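PDB 6KBY: beta-lactamase, which probably hydrolyses beta-lactam antibiotics to substituted beta-amino acids as a class C enzyme, and is seen here with AMP bound in its active-site pocket. Local coordinates for residues A81-A84 with Q85-K89; G173-Y176 with E177-I180. One frame throughout, in Å; residues are numbered along the deposited sequence.

Interaction 1: A81-A84 with Q85-K89; sequences ASYA and QVSGK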
ATOM      1  N   ALA A  81      10.657   1.624   7.375  1.00  7.25           N
ATOM      2  CA  ALA A  81      12.038   1.870   6.966  1.00  7.41           C
ATOM      3  C   ALA A  81      12.374   3.353   7.026  1.00  7.43           C
ATOM      4  O   ALA A  81      13.472   3.736   7.452  1.00  8.04           O
ATOM      5  CB  ALA A  81      12.272   1.325   5.559  1.00  9.29           C
ATOM      6  N   SER A  82      11.436   4.202   6.604  1.00  7.63           N
ATOM      7  CA  SER A  82      11.648   5.638   6.665  1.00  8.60           C
ATOM      8  C   SER A  82      11.760   6.110   8.110  1.00  8.17           C
ATOM      9  O   SER A  82      12.589   6.974   8.430  1.00  9.17           O
ATOM     10  CB  SER A  82      10.500   6.333   5.938  1.00  8.48           C
ATOM     11  OG  SER A  82      10.721   7.721   5.870  1.00  8.14           O
ATOM     12  N   TYR A  83      10.945   5.541   9.002  1.00  8.68           N
ATOM     13  CA  TYR A  83      11.042   5.869  10.420  1.00  9.19           C
ATOM     14  C   TYR A  83      12.400   5.470  10.980  1.00  8.71           C
ATOM     15  O   TYR A  83      13.035   6.242  11.707  1.00 10.07           O
ATOM     16  CB  TYR A  83       9.904   5.183  11.172  1.00  9.89           C
ATOM     17  CG  TYR A  83       9.892   5.432  12.659  1.00 10.68           C
ATOM     18  CD1 TYR A  83       9.527   6.668  13.172  1.00 15.09           C
ATOM     19  CD2 TYR A  83      10.213   4.420  13.552  1.00 13.00           C
ATOM     20  CE1 TYR A  83       9.505   6.895  14.538  1.00 17.35           C
ATOM     21  CE2 TYR A  83      10.192   4.638  14.916  1.00 15.51           C
ATOM     22  CZ  TYR A  83       9.835   5.875  15.401  1.00 16.60           C
ATOM     23  OH  TYR A  83       9.811   6.100  16.759  1.00 21.75           O
ATOM     24  N   ALA A  84      12.879   4.279  10.628  1.00  8.65           N
ATOM     25  CA  ALA A  84      14.218   3.879  11.045  1.00  9.08           C
ATOM     26  C   ALA A  84      15.269   4.831  10.491  1.00  9.47           C
ATOM     27  O   ALA A  84      16.241   5.172  11.182  1.00 10.57           O
ATOM     28  CB  ALA A  84      14.495   2.445  10.596  1.00  9.79           C
ATOM     29  N   GLN A  85      15.093   5.274   9.247  1.00  9.15           N
ATOM     30  CA  GLN A  85      16.071   6.156   8.623  1.00 10.38           C
ATOM     31  C   GLN A  85      16.122   7.508   9.325  1.00 10.90           C
ATOM     32  O   GLN A  85      17.201   7.979   9.709  1.00 11.72           O
ATOM     33  CB  GLN A  85      15.740   6.304   7.137  1.00 10.88           C
ATOM     34  CG  GLN A  85      16.776   7.056   6.332  1.00 13.33           C
ATOM     35  CD  GLN A  85      16.416   8.510   6.177  1.00 16.97           C
ATOM     36  OE1 GLN A  85      15.333   8.848   5.687  1.00 18.36           O
ATOM     37  NE2 GLN A  85      17.316   9.387   6.603  1.00 18.01           N
ATOM     38  N   VAL A  86      14.964   8.141   9.525  1.00 11.22           N
ATOM     39  CA  VAL A  86      14.970   9.442  10.184  1.00 12.97           C
ATOM     40  C   VAL A  86      15.373   9.332  11.650  1.00 13.63           C
ATOM     41  O   VAL A  86      15.808  10.330  12.244  1.00 15.74           O
ATOM     42  CB  VAL A  86      13.650  10.209   9.963  1.00 15.51           C
ATOM     43  CG1 VAL A  86      13.348  10.335   8.473  1.00 15.57           C
ATOM     44  CG2 VAL A  86      12.513   9.537  10.699  1.00 15.72           C
ATOM     45  N   SER A  87      15.258   8.146  12.246  1.00 12.85           N
ATOM     46  CA  SER A  87      15.712   7.900  13.610  1.00 15.03           C
ATOM     47  C   SER A  87      17.199   7.590  13.694  1.00 14.03           C
ATOM     48  O   SER A  87      17.695   7.312  14.792  1.00 16.28           O
ATOM     49  CB  SER A  87      14.936   6.735  14.231  1.00 15.61           C
ATOM     50  OG  SER A  87      13.554   7.020  14.306  1.00 17.26           O
ATOM     51  N   GLY A  88      17.908   7.598  12.571  1.00 12.32           N
ATOM     52  CA  GLY A  88      19.337   7.363  12.581  1.00 12.25           C
ATOM     53  C   GLY A  88      19.755   5.913  12.649  1.00 11.95           C
ATOM     54  O   GLY A  88      20.932   5.641  12.917  1.00 14.35           O
ATOM     55  N   LYS A  89      18.842   4.973  12.395  1.00 11.44           N
ATOM     56  CA  LYS A  89      19.132   3.552  12.534  1.00 11.63           C
ATOM     57  C   LYS A  89      19.409   2.862  11.208  1.00 11.02           C
ATOM     58  O   LYS A  89      19.870   1.717  11.210  1.00 12.83           O
ATOM     59  CB  LYS A  89      17.966   2.838  13.231  1.00 13.04           C
ATOM     60  CG  LYS A  89      17.583   3.449  14.566  1.00 17.95           C
ATOM     61  CD  LYS A  89      18.748   3.420  15.537  1.00 21.76           C
ATOM     62  CE  LYS A  89      18.398   4.145  16.824  1.00 26.54           C
ATOM     63  NZ  LYS A  89      16.932   4.103  17.081  1.00 29.64           N
TER
HETATM   64  O   HOH W   1      13.082   7.708   4.274  1.00 12.96           O
HETATM   65  O   HOH W   2      12.633   7.776  16.710  1.00 29.72           O
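Gln85 N and Val86 N bond back to Ala81 O and Ser82 O in the last turn of helix 72-86, and the chain leaves the helix at Gly88 with positive phi. Tyr83 O is gripped twice by Ser87. The hydroxyl OG of Ser87 donates to Tyr83 O at 2.8 Å, and Ser87 N donates to the same Tyr83 O at 3.0 Å. The two donors come from opposite faces of the carbonyl plane. Ser87 OG lies beside its own backbone N (chi1 -62°), which turns it back toward the preceding turn. There it also sits over the centre of the Tyr83 ring, 3.9 Å above the plane. A water donates to Ser87 OG and makes a weak bond with Tyr83 OH. Ala84 O receives Lys89 N at 2.9 Å, and Gly88 N bonds to Gln85 O, which completes a Schellman motif. Val86 lays both methyls against Ser82 O, CG1 at 3.4 Å. A second water donates to Ser82 OG at 2.8 Å and to Gln85 OE1, joining the two side chains. Ser82 OG is also bonded to Ala259 O of helix 255-262. Tyr83 O thus keeps its helical amide donor and gains the Ser87 hydroxyl, while Ala84 O takes Lys89 N, one residue further on, in place of Gly88 N. The helix closes with a serine hydroxyl folded back on its last turn.

Interaction 2: G173-Y176 with E177-I180; sequences GVSY and EDAI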
ATOM      1  N   GLY A 173      15.495  -2.972  16.579  1.00 12.11           N
ATOM      2  CA  GLY A 173      15.637  -3.912  17.674  1.00 14.14           C
ATOM      3  C   GLY A 173      14.433  -4.777  17.961  1.00 13.85           C
ATOM      4  O   GLY A 173      14.353  -5.364  19.047  1.00 15.54           O
ATOM      5  N   VAL A 174      13.486  -4.885  17.024  1.00 12.04           N
ATOM      6  CA  VAL A 174      12.236  -5.605  17.252  1.00 13.07           C
ATOM      7  C   VAL A 174      11.887  -6.434  16.021  1.00 11.77           C
ATOM      8  O   VAL A 174      12.415  -6.223  14.927  1.00 11.87           O
ATOM      9  CB  VAL A 174      11.069  -4.653  17.604  1.00 13.49           C
ATOM     10  CG1 VAL A 174      11.317  -3.973  18.949  1.00 16.06           C
ATOM     11  CG2 VAL A 174      10.884  -3.622  16.504  1.00 13.42           C
ATOM     12  N   SER A 175      10.983  -7.393  16.211  1.00 11.82           N
ATOM     13  CA  SER A 175      10.431  -8.114  15.075  1.00 11.35           C
ATOM     14  C   SER A 175       9.560  -7.171  14.250  1.00  9.41           C
ATOM     15  O   SER A 175       9.088  -6.143  14.736  1.00 10.02           O
ATOM     16  CB  SER A 175       9.558  -9.271  15.556  1.00 13.18           C
ATOM     17  OG  SER A 175       8.396  -8.779  16.203  1.00 13.64           O
ATOM     18  N   TYR A 176       9.334  -7.534  12.986  1.00 10.08           N
ATOM     19  CA  TYR A 176       8.479  -6.708  12.139  1.00  9.05           C
ATOM     20  C   TYR A 176       7.070  -6.606  12.711  1.00  9.05           C
ATOM     21  O   TYR A 176       6.457  -5.533  12.694  1.00  8.54           O
ATOM     22  CB  TYR A 176       8.445  -7.254  10.708  1.00  9.82           C
ATOM     23  CG  TYR A 176       7.671  -6.352   9.781  1.00  8.54           C
ATOM     24  CD1 TYR A 176       8.225  -5.167   9.338  1.00  9.02           C
ATOM     25  CD2 TYR A 176       6.381  -6.671   9.372  1.00  8.89           C
ATOM     26  CE1 TYR A 176       7.530  -4.321   8.510  1.00  8.58           C
ATOM     27  CE2 TYR A 176       5.666  -5.821   8.535  1.00  8.20           C
ATOM     28  CZ  TYR A 176       6.254  -4.644   8.109  1.00  7.49           C
ATOM     29  OH  TYR A 176       5.590  -3.765   7.285  1.00  8.15           O
ATOM     30  N   GLU A 177       6.552  -7.712  13.243  1.00 10.20           N
ATOM     31  CA  GLU A 177       5.210  -7.711  13.811  1.00 10.94           C
ATOM     32  C   GLU A 177       5.112  -6.743  14.982  1.00 10.63           C
ATOM     33  O   GLU A 177       4.141  -5.986  15.088  1.00 10.41           O
ATOM     34  CB  GLU A 177       4.847  -9.128  14.253  1.00 13.12           C
ATOM     35  CG  GLU A 177       4.768 -10.150  13.124  1.00 21.89           C
ATOM     36  CD  GLU A 177       6.107 -10.414  12.436  1.00 21.11           C
ATOM     37  OE1 GLU A 177       7.122 -10.599  13.146  1.00 19.75           O
ATOM     38  OE2 GLU A 177       6.150 -10.417  11.181  1.00 24.61           O
ATOM     39  N   ASP A 178       6.111  -6.756  15.873  1.00 11.48           N
ATOM     40  CA  ASP A 178       6.128  -5.804  16.980  1.00 11.26           C
ATOM     41  C   ASP A 178       6.311  -4.378  16.479  1.00  9.70           C
ATOM     42  O   ASP A 178       5.673  -3.451  16.983  1.00 10.58           O
ATOM     43  CB  ASP A 178       7.252  -6.145  17.965  1.00 13.62           C
ATOM     44  CG  ASP A 178       6.875  -7.235  18.946  1.00 18.92           C
ATOM     45  OD1 ASP A 178       5.707  -7.677  18.945  1.00 20.14           O
ATOM     46  OD2 ASP A 178       7.761  -7.638  19.733  1.00 19.95           O
ATOM     47  N   ALA A 179       7.195  -4.180  15.499  1.00  9.78           N
ATOM     48  CA  ALA A 179       7.406  -2.838  14.969  1.00  9.78           C
ATOM     49  C   ALA A 179       6.105  -2.239  14.451  1.00  8.67           C
ATOM     50  O   ALA A 179       5.809  -1.065  14.695  1.00  9.38           O
ATOM     51  CB  ALA A 179       8.450  -2.876  13.857  1.00  9.75           C
ATOM     52  N   ILE A 180       5.311  -3.040  13.746  1.00  8.16           N
ATOM     53  CA  ILE A 180       4.081  -2.540  13.143  1.00  7.99           C
ATOM     54  C   ILE A 180       2.972  -2.403  14.180  1.00  7.76           C
ATOM     55  O   ILE A 180       2.327  -1.356  14.284  1.00  8.12           O
ATOM     56  CB  ILE A 180       3.664  -3.447  11.971  1.00  8.79           C
ATOM     57  CG1 ILE A 180       4.692  -3.380  10.833  1.00  8.48           C
ATOM     58  CG2 ILE A 180       2.273  -3.099  11.486  1.00  9.38           C
ATOM     59  CD1 ILE A 180       4.930  -1.986  10.278  1.00  9.43           C
TER
HETATM   60  O   HOH W   3      10.353  -7.905  19.008  1.00 17.74           O
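Ala179 N donates to Ser175 O at 2.8 Å. The hydroxyl of the same serine caps the helix: Asp178 N donates to Ser175 OG at 3.1 Å, and the bond is fairly straight, with an N-H...O angle of 163°. Ser175 OG stands between its own backbone N and carbonyl carbon (chi1 67°), a position that puts OG in line with the amide N-H of Asp178. Asp178 answers through a water, which donates to Asp178 OD2 at 2.7 Å and accepts from Ser175 N. The aspartate thus reaches the cap residue's amide indirectly. Glu177 folds back at its second torsion and lays its carboxylate beside the start of the helix. Its OE1 lies 3.7 Å from Ser175 CB, while its OE2 is bonded to Asn225 ND2 of helix 224-228.

The apolar side chains close the rest. Val174, just before the cap, packs its CG2 on Ala179 CB at 3.7 Å in the first turn. One turn on from Tyr176, Ile180 CG1 sits over one face of the Tyr176 ring, 3.6 Å from the centroid and 22° off the normal, a CH-pi contact offset toward the hydroxyl-bearing rim of the ring, nearest CZ. Ile180 CD1 continues to Tyr176 OH. The ring also touches Ala77 and Leu80 of helix 72-86.

A serine N-cap bonded to the N3 amide, with a hydrophobic staple between Val174 (N') and Ala179 (N4), is a known helix N-terminal capping arrangement. Here it opens helix 176-187 just after the Schellman turn at Gly173 that ends helix 158-171.

In the fold
Both contacts are local and deal with helix ends in the helical part of the enzyme, with their centres 14 Å apart. Interaction 1 closes the C-terminal end of helix 72-86, where carbonyl oxygens need donors. Interaction 2 opens helix 176-187, where amides need acceptors. They do not touch, but helix 72-86 links them: it ends in interaction 1, and its Leu80 also touches Ala179 of interaction 2. Each mixes buried and exposed residues. Interaction 1 buries Ala81, Ser82 and Ala84 and lies away from the AMP site. Interaction 2 buries Tyr176, Ala179 and Ile180, and the Tyr176 side chain is about 12 Å from the bound AMP.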